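Alpha/beta hydrolase (PDB 6KSU) probably cyclises non-ribosomal peptides by macrolactamization, acting as a stand-alone cyclase related to penicillin-binding proteins and beta-lactamases. Local coordinates at residues A[95-99]-A[100-104]; A[126-129]-A[130-134]. All coordinates share one frame; numbering follows the deposited sequence.

Contact 1: A[95-99]-A[100-104]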
ATOM      1  N   GLN A  95       7.887 -14.779   8.377  1.00 26.45           N
ATOM      2  CA  GLN A  95       8.590 -16.063   8.337  1.00 29.34           C
ATOM      3  C   GLN A  95       9.703 -16.123   9.372  1.00 34.74           C
ATOM      4  O   GLN A  95       9.869 -17.142  10.060  1.00 31.71           O
ATOM      5  CB  GLN A  95       9.192 -16.308   6.961  1.00 29.09           C
ATOM      6  CG  GLN A  95       8.324 -16.997   5.970  1.00 31.64           C
ATOM      7  CD  GLN A  95       9.096 -17.243   4.699  1.00 42.07           C
ATOM      8  OE1 GLN A  95      10.191 -16.705   4.524  1.00 52.62           O
ATOM      9  NE2 GLN A  95       8.560 -18.080   3.820  1.00 40.61           N
ATOM     10  N   PHE A  96      10.503 -15.050   9.468  1.00 33.28           N
ATOM     11  CA  PHE A  96      11.639 -15.052  10.387  1.00 30.48           C
ATOM     12  C   PHE A  96      11.171 -15.080  11.829  1.00 34.51           C
ATOM     13  O   PHE A  96      11.806 -15.709  12.680  1.00 38.32           O
ATOM     14  CB  PHE A  96      12.532 -13.838  10.109  1.00 30.43           C
ATOM     15  CG  PHE A  96      13.402 -14.012   8.920  1.00 35.30           C
ATOM     16  CD1 PHE A  96      14.647 -14.615   9.034  1.00 37.78           C
ATOM     17  CD2 PHE A  96      12.948 -13.647   7.660  1.00 40.06           C
ATOM     18  CE1 PHE A  96      15.438 -14.820   7.919  1.00 39.42           C
ATOM     19  CE2 PHE A  96      13.732 -13.853   6.535  1.00 36.96           C
ATOM     20  CZ  PHE A  96      14.979 -14.434   6.664  1.00 36.28           C
ATOM     21  N   VAL A  97      10.047 -14.429  12.104  1.00 30.72           N
ATOM     22  CA  VAL A  97       9.452 -14.467  13.431  1.00 33.27           C
ATOM     23  C   VAL A  97       9.100 -15.902  13.800  1.00 34.52           C
ATOM     24  O   VAL A  97       9.434 -16.383  14.886  1.00 36.52           O
ATOM     25  CB  VAL A  97       8.226 -13.538  13.469  1.00 29.78           C
ATOM     26  CG1 VAL A  97       7.346 -13.794  14.694  1.00 28.97           C
ATOM     27  CG2 VAL A  97       8.684 -12.081  13.363  1.00 28.90           C
ATOM     28  N   CYS A  98       8.476 -16.623  12.875  1.00 32.30           N
ATOM     29  CA  CYS A  98       8.011 -17.969  13.195  1.00 36.52           C
ATOM     30  C   CYS A  98       9.172 -18.940  13.409  1.00 36.62           C
ATOM     31  O   CYS A  98       9.110 -19.803  14.291  1.00 35.88           O
ATOM     32  CB  CYS A  98       7.063 -18.442  12.102  1.00 26.41           C
ATOM     33  SG  CYS A  98       5.619 -17.385  12.051  1.00 39.01           S
ATOM     34  N   ASP A  99      10.245 -18.810  12.640  1.00 37.63           N
ATOM     35  CA  ASP A  99      11.413 -19.615  12.964  1.00 37.90           C
ATOM     36  C   ASP A  99      12.116 -19.143  14.232  1.00 41.17           C
ATOM     37  O   ASP A  99      13.161 -19.708  14.585  1.00 40.84           O
ATOM     38  CB  ASP A  99      12.385 -19.612  11.787  1.00 39.06           C
ATOM     39  CG  ASP A  99      11.747 -20.132  10.509  1.00 45.18           C
ATOM     40  OD1 ASP A  99      10.813 -20.959  10.602  1.00 50.47           O
ATOM     41  OD2 ASP A  99      12.183 -19.720   9.411  1.00 53.24           O
ATOM     42  N   GLY A 100      11.574 -18.135  14.919  1.00 38.99           N
ATOM     43  CA  GLY A 100      12.190 -17.583  16.103  1.00 31.06           C
ATOM     44  C   GLY A 100      13.435 -16.777  15.849  1.00 35.44           C
ATOM     45  O   GLY A 100      14.072 -16.328  16.809  1.00 40.05           O
ATOM     46  N   ASP A 101      13.795 -16.575  14.583  1.00 32.68           N
ATOM     47  CA  ASP A 101      14.919 -15.727  14.195  1.00 37.49           C
ATOM     48  C   ASP A 101      14.676 -14.235  14.423  1.00 36.02           C
ATOM     49  O   ASP A 101      15.611 -13.452  14.252  1.00 46.70           O
ATOM     50  CB  ASP A 101      15.248 -15.936  12.713  1.00 39.35           C
ATOM     51  CG  ASP A 101      15.896 -17.275  12.434  1.00 49.48           C
ATOM     52  OD1 ASP A 101      16.164 -18.011  13.403  1.00 57.87           O
ATOM     53  OD2 ASP A 101      16.150 -17.587  11.246  1.00 56.79           O
ATOM     54  N   LEU A 102      13.464 -13.808  14.773  1.00 32.26           N
ATOM     55  CA  LEU A 102      13.158 -12.381  14.803  1.00 37.21           C
ATOM     56  C   LEU A 102      12.001 -12.120  15.751  1.00 35.22           C
ATOM     57  O   LEU A 102      10.979 -12.810  15.698  1.00 33.41           O
ATOM     58  CB  LEU A 102      12.814 -11.852  13.401  1.00 32.55           C
ATOM     59  CG  LEU A 102      12.507 -10.357  13.335  1.00 33.56           C
ATOM     60  CD1 LEU A 102      13.786  -9.552  13.356  1.00 33.03           C
ATOM     61  CD2 LEU A 102      11.689 -10.027  12.087  1.00 34.72           C
ATOM     62  N   ASP A 103      12.151 -11.104  16.589  1.00 30.06           N
ATOM     63  CA  ASP A 103      11.185 -10.822  17.639  1.00 35.97           C
ATOM     64  C   ASP A 103      10.313  -9.629  17.269  1.00 32.65           C
ATOM     65  O   ASP A 103      10.817  -8.523  17.052  1.00 29.11           O
ATOM     66  CB  ASP A 103      11.900 -10.574  18.964  1.00 39.77           C
ATOM     67  CG  ASP A 103      11.093 -11.033  20.146  1.00 43.51           C
ATOM     68  OD1 ASP A 103       9.978 -10.494  20.352  1.00 48.18           O
ATOM     69  OD2 ASP A 103      11.573 -11.937  20.864  1.00 55.35           O
ATOM     70  N   LEU A 104       9.001  -9.853  17.245  1.00 31.84           N
ATOM     71  CA  LEU A 104       8.060  -8.849  16.768  1.00 36.34           C
ATOM     72  C   LEU A 104       8.043  -7.623  17.671  1.00 34.20           C
ATOM     73  O   LEU A 104       7.732  -6.523  17.211  1.00 31.74           O
ATOM     74  CB  LEU A 104       6.681  -9.499  16.670  1.00 35.18           C
ATOM     75  CG  LEU A 104       5.712  -9.328  15.499  1.00 38.33           C
ATOM     76  CD1 LEU A 104       6.399  -9.270  14.139  1.00 29.12           C
ATOM     77  CD2 LEU A 104       4.728 -10.492  15.544  1.00 30.38           C
TER
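V97 packs against the returning chain. Its CG2, set anti to the carbonyl carbon (chi1 165° for CG1), lies 3.7 Å from CD1 of L104, whose side chain crosses it at about a right angle, and 3.9 Å from CD2 of L102. The backbone joins in: V97 CA approaches L102 O at 3.2 Å in a fairly straight CA-H...O contact. Next to it on the helix, CB of F96 rests 3.9 Å from CB of L102. Branched and aromatic groups suit this side, because L102 is buried and continues inward onto V185 and A189 of helix 176-189, while the F96 side chain touches C201 of helix 194-206.

At the boundary of this packing, CB of D101 sits in the plane of the F96 ring at its edge, 4.0 Å from F96 CD1, and the carboxylate is turned 40° from the ring. The looser, solvent side belongs to D99, G100 and D101. D99 OD2 and D101 OD2 are 4.9 Å apart, and solvent probably screens their like charges. G100, lacking a CB, easily adopts its positive phi of 71°. Its N donates to V97 O at 2.8 Å, and D101 N makes a weak bond to F96 O at 2.9 Å. A residue of positive phi just past a helix, with two such bonds back into the last turn, is the Schellman motif, here ending helix 85-98.

Contact 2: A[126-129]-A[130-134]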
ATOM      1  N   ALA A 126      11.489   1.956  18.601  1.00 35.56           N
ATOM      2  CA  ALA A 126      10.365   1.392  17.867  1.00 32.27           C
ATOM      3  C   ALA A 126      10.597  -0.100  17.607  1.00 31.17           C
ATOM      4  O   ALA A 126      11.704  -0.613  17.763  1.00 33.10           O
ATOM      5  CB  ALA A 126      10.135   2.155  16.557  1.00 27.58           C
ATOM      6  N   THR A 127       9.538  -0.800  17.188  1.00 28.39           N
ATOM      7  CA  THR A 127       9.568  -2.245  17.018  1.00 24.47           C
ATOM      8  C   THR A 127       9.165  -2.684  15.609  1.00 26.87           C
ATOM      9  O   THR A 127       8.417  -2.008  14.890  1.00 22.44           O
ATOM     10  CB  THR A 127       8.655  -2.916  18.037  1.00 26.99           C
ATOM     11  OG1 THR A 127       7.300  -2.521  17.812  1.00 22.37           O
ATOM     12  CG2 THR A 127       9.080  -2.509  19.471  1.00 33.18           C
ATOM     13  N   VAL A 128       9.664  -3.862  15.233  1.00 27.16           N
ATOM     14  CA  VAL A 128       9.189  -4.533  14.023  1.00 26.97           C
ATOM     15  C   VAL A 128       7.658  -4.540  13.964  1.00 26.20           C
ATOM     16  O   VAL A 128       7.063  -4.239  12.925  1.00 22.03           O
ATOM     17  CB  VAL A 128       9.781  -5.958  13.947  1.00 31.84           C
ATOM     18  CG1 VAL A 128       9.131  -6.770  12.827  1.00 30.88           C
ATOM     19  CG2 VAL A 128      11.285  -5.885  13.744  1.00 27.22           C
ATOM     20  N   ARG A 129       6.993  -4.844  15.081  1.00 22.80           N
ATOM     21  CA  ARG A 129       5.530  -4.845  15.063  1.00 25.66           C
ATOM     22  C   ARG A 129       4.964  -3.474  14.690  1.00 26.79           C
ATOM     23  O   ARG A 129       3.978  -3.383  13.944  1.00 20.66           O
ATOM     24  CB  ARG A 129       4.973  -5.280  16.416  1.00 26.49           C
ATOM     25  CG  ARG A 129       3.468  -5.557  16.382  1.00 29.62           C
ATOM     26  CD  ARG A 129       2.860  -5.600  17.779  1.00 28.96           C
ATOM     27  NE  ARG A 129       3.454  -6.674  18.581  1.00 28.62           N
ATOM     28  CZ  ARG A 129       3.262  -7.978  18.363  1.00 32.37           C
ATOM     29  NH1 ARG A 129       2.482  -8.395  17.368  1.00 31.29           N
ATOM     30  NH2 ARG A 129       3.847  -8.873  19.153  1.00 30.27           N
ATOM     31  N   GLN A 130       5.560  -2.397  15.220  1.00 20.72           N
ATOM     32  CA  GLN A 130       5.104  -1.061  14.863  1.00 25.07           C
ATOM     33  C   GLN A 130       5.433  -0.721  13.420  1.00 21.87           C
ATOM     34  O   GLN A 130       4.666  -0.009  12.771  1.00 17.55           O
ATOM     35  CB  GLN A 130       5.729  -0.018  15.789  1.00 23.05           C
ATOM     36  CG  GLN A 130       5.350  -0.183  17.259  1.00 26.65           C
ATOM     37  CD  GLN A 130       6.263   0.605  18.181  1.00 30.03           C
ATOM     38  OE1 GLN A 130       7.397   0.920  17.826  1.00 28.59           O
ATOM     39  NE2 GLN A 130       5.777   0.916  19.380  1.00 26.57           N
ATOM     40  N   LEU A 131       6.596  -1.158  12.928  1.00 22.81           N
ATOM     41  CA  LEU A 131       6.937  -0.902  11.534  1.00 25.10           C
ATOM     42  C   LEU A 131       5.912  -1.548  10.606  1.00 21.88           C
ATOM     43  O   LEU A 131       5.328  -0.876   9.747  1.00 21.56           O
ATOM     44  CB  LEU A 131       8.349  -1.398  11.224  1.00 23.45           C
ATOM     45  CG  LEU A 131       9.535  -0.660  11.865  1.00 21.97           C
ATOM     46  CD1 LEU A 131      10.814  -1.368  11.450  1.00 25.97           C
ATOM     47  CD2 LEU A 131       9.601   0.777  11.457  1.00 26.76           C
ATOM     48  N   LEU A 132       5.621  -2.827  10.828  1.00 18.24           N
ATOM     49  CA  LEU A 132       4.654  -3.546  10.000  1.00 23.45           C
ATOM     50  C   LEU A 132       3.327  -2.808   9.900  1.00 23.21           C
ATOM     51  O   LEU A 132       2.659  -2.847   8.851  1.00 19.99           O
ATOM     52  CB  LEU A 132       4.408  -4.953  10.579  1.00 20.97           C
ATOM     53  CG  LEU A 132       5.249  -6.176  10.152  1.00 26.90           C
ATOM     54  CD1 LEU A 132       5.231  -6.427   8.642  1.00 19.25           C
ATOM     55  CD2 LEU A 132       6.662  -6.118  10.596  1.00 32.19           C
ATOM     56  N   SER A 133       2.936  -2.128  10.976  1.00 16.95           N
ATOM     57  CA  SER A 133       1.606  -1.571  11.127  1.00 22.13           C
ATOM     58  C   SER A 133       1.581  -0.077  10.880  1.00 18.71           C
ATOM     59  O   SER A 133       0.529   0.549  11.035  1.00 16.04           O
ATOM     60  CB  SER A 133       1.061  -1.888  12.530  1.00 23.93           C
ATOM     61  OG  SER A 133       1.914  -1.385  13.548  1.00 22.32           O
ATOM     62  N   HIS A 134       2.723   0.501  10.516  1.00 17.47           N
ATOM     63  CA  HIS A 134       2.844   1.937  10.288  1.00 20.43           C
ATOM     64  C   HIS A 134       2.541   2.730  11.561  1.00 22.56           C
ATOM     65  O   HIS A 134       1.983   3.830  11.520  1.00 20.02           O
ATOM     66  CB  HIS A 134       1.952   2.399   9.127  1.00 21.42           C
ATOM     67  CG  HIS A 134       2.262   1.728   7.825  1.00 18.68           C
ATOM     68  ND1 HIS A 134       3.314   2.114   7.018  1.00 22.86           N
ATOM     69  CD2 HIS A 134       1.671   0.686   7.194  1.00 18.87           C
ATOM     70  CE1 HIS A 134       3.361   1.337   5.954  1.00 22.02           C
ATOM     71  NE2 HIS A 134       2.368   0.468   6.032  1.00 21.19           N
TER
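T127 and Q130 hold each other by side chain and backbone in both directions, the capping box that starts helix 128-132. Starting from Q130, CB packs 3.5 Å from T127 O, and CG, the next atom out, comes within 3.1 Å of T127 OG1. The chain then runs extended: CD lies 3.3 Å from T127 OG1, and OE1 arrives at the backbone of the preceding residues. There OE1 accepts from T127 N at 2.8 Å, with the donor 45° out of the carbonyl plane. It also lies 3.0 Å from A126 CA and close to the A126 methyl. NE2, the other branch of the amide, approaches T127 OG1 only loosely.

The reciprocal bond runs from Q130 N to T127 OG1 (3.1 Å). With chi1 at 63°, OG1 stands between the backbone N and the carbonyl carbon, from where it can face the first turn. Threonine suits an N-cap because its hydroxyl accepts from an amide that has no earlier helical carbonyl to use, and glutamine is long enough to return the bond. The helix then proceeds with L132 N to V128 O at 2.9 Å.

On another side of the turn, the V128 and L132 side chains lie side by side, with V128 CG1 a tight 3.4 Å from L132 CD2. H134, just past the helix, has positive phi, and with two bonds back into the last turn forms a Schellman motif.

Apolar V128, L131 and L132 fill the buried side: all three touch L182 of helix 176-189, and V128 and L132 also rest on V93 of helix 85-98. R129 forms a salt bridge with D105, while H134 stacks on Y174 and touches K86 near the start of helix 85-98.

How the contacts relate
Contact 1 comes first along the chain, where helix 85-98 ends and its connection begins; contact 2 follows after helix 108-111 and comprises the short helix 128-132. Their centres are about 14 Å apart, on the same side of the chain's centre, within the beta-lactamase family region. They touch directly: L104 O probably accepts a hydrogen bond from R129 N at 2.8 Å, joining the loop of contact 1 to the first turn of contact 2. Contact 1 caps helix 85-98 and its loop folds back on it, L102 on V93 and L104 on M94, while contact 2 packs on that helix. S83 and K86, consistent with an SxxK motif, lie near its start, so contact 2 is nearer that presumed active site.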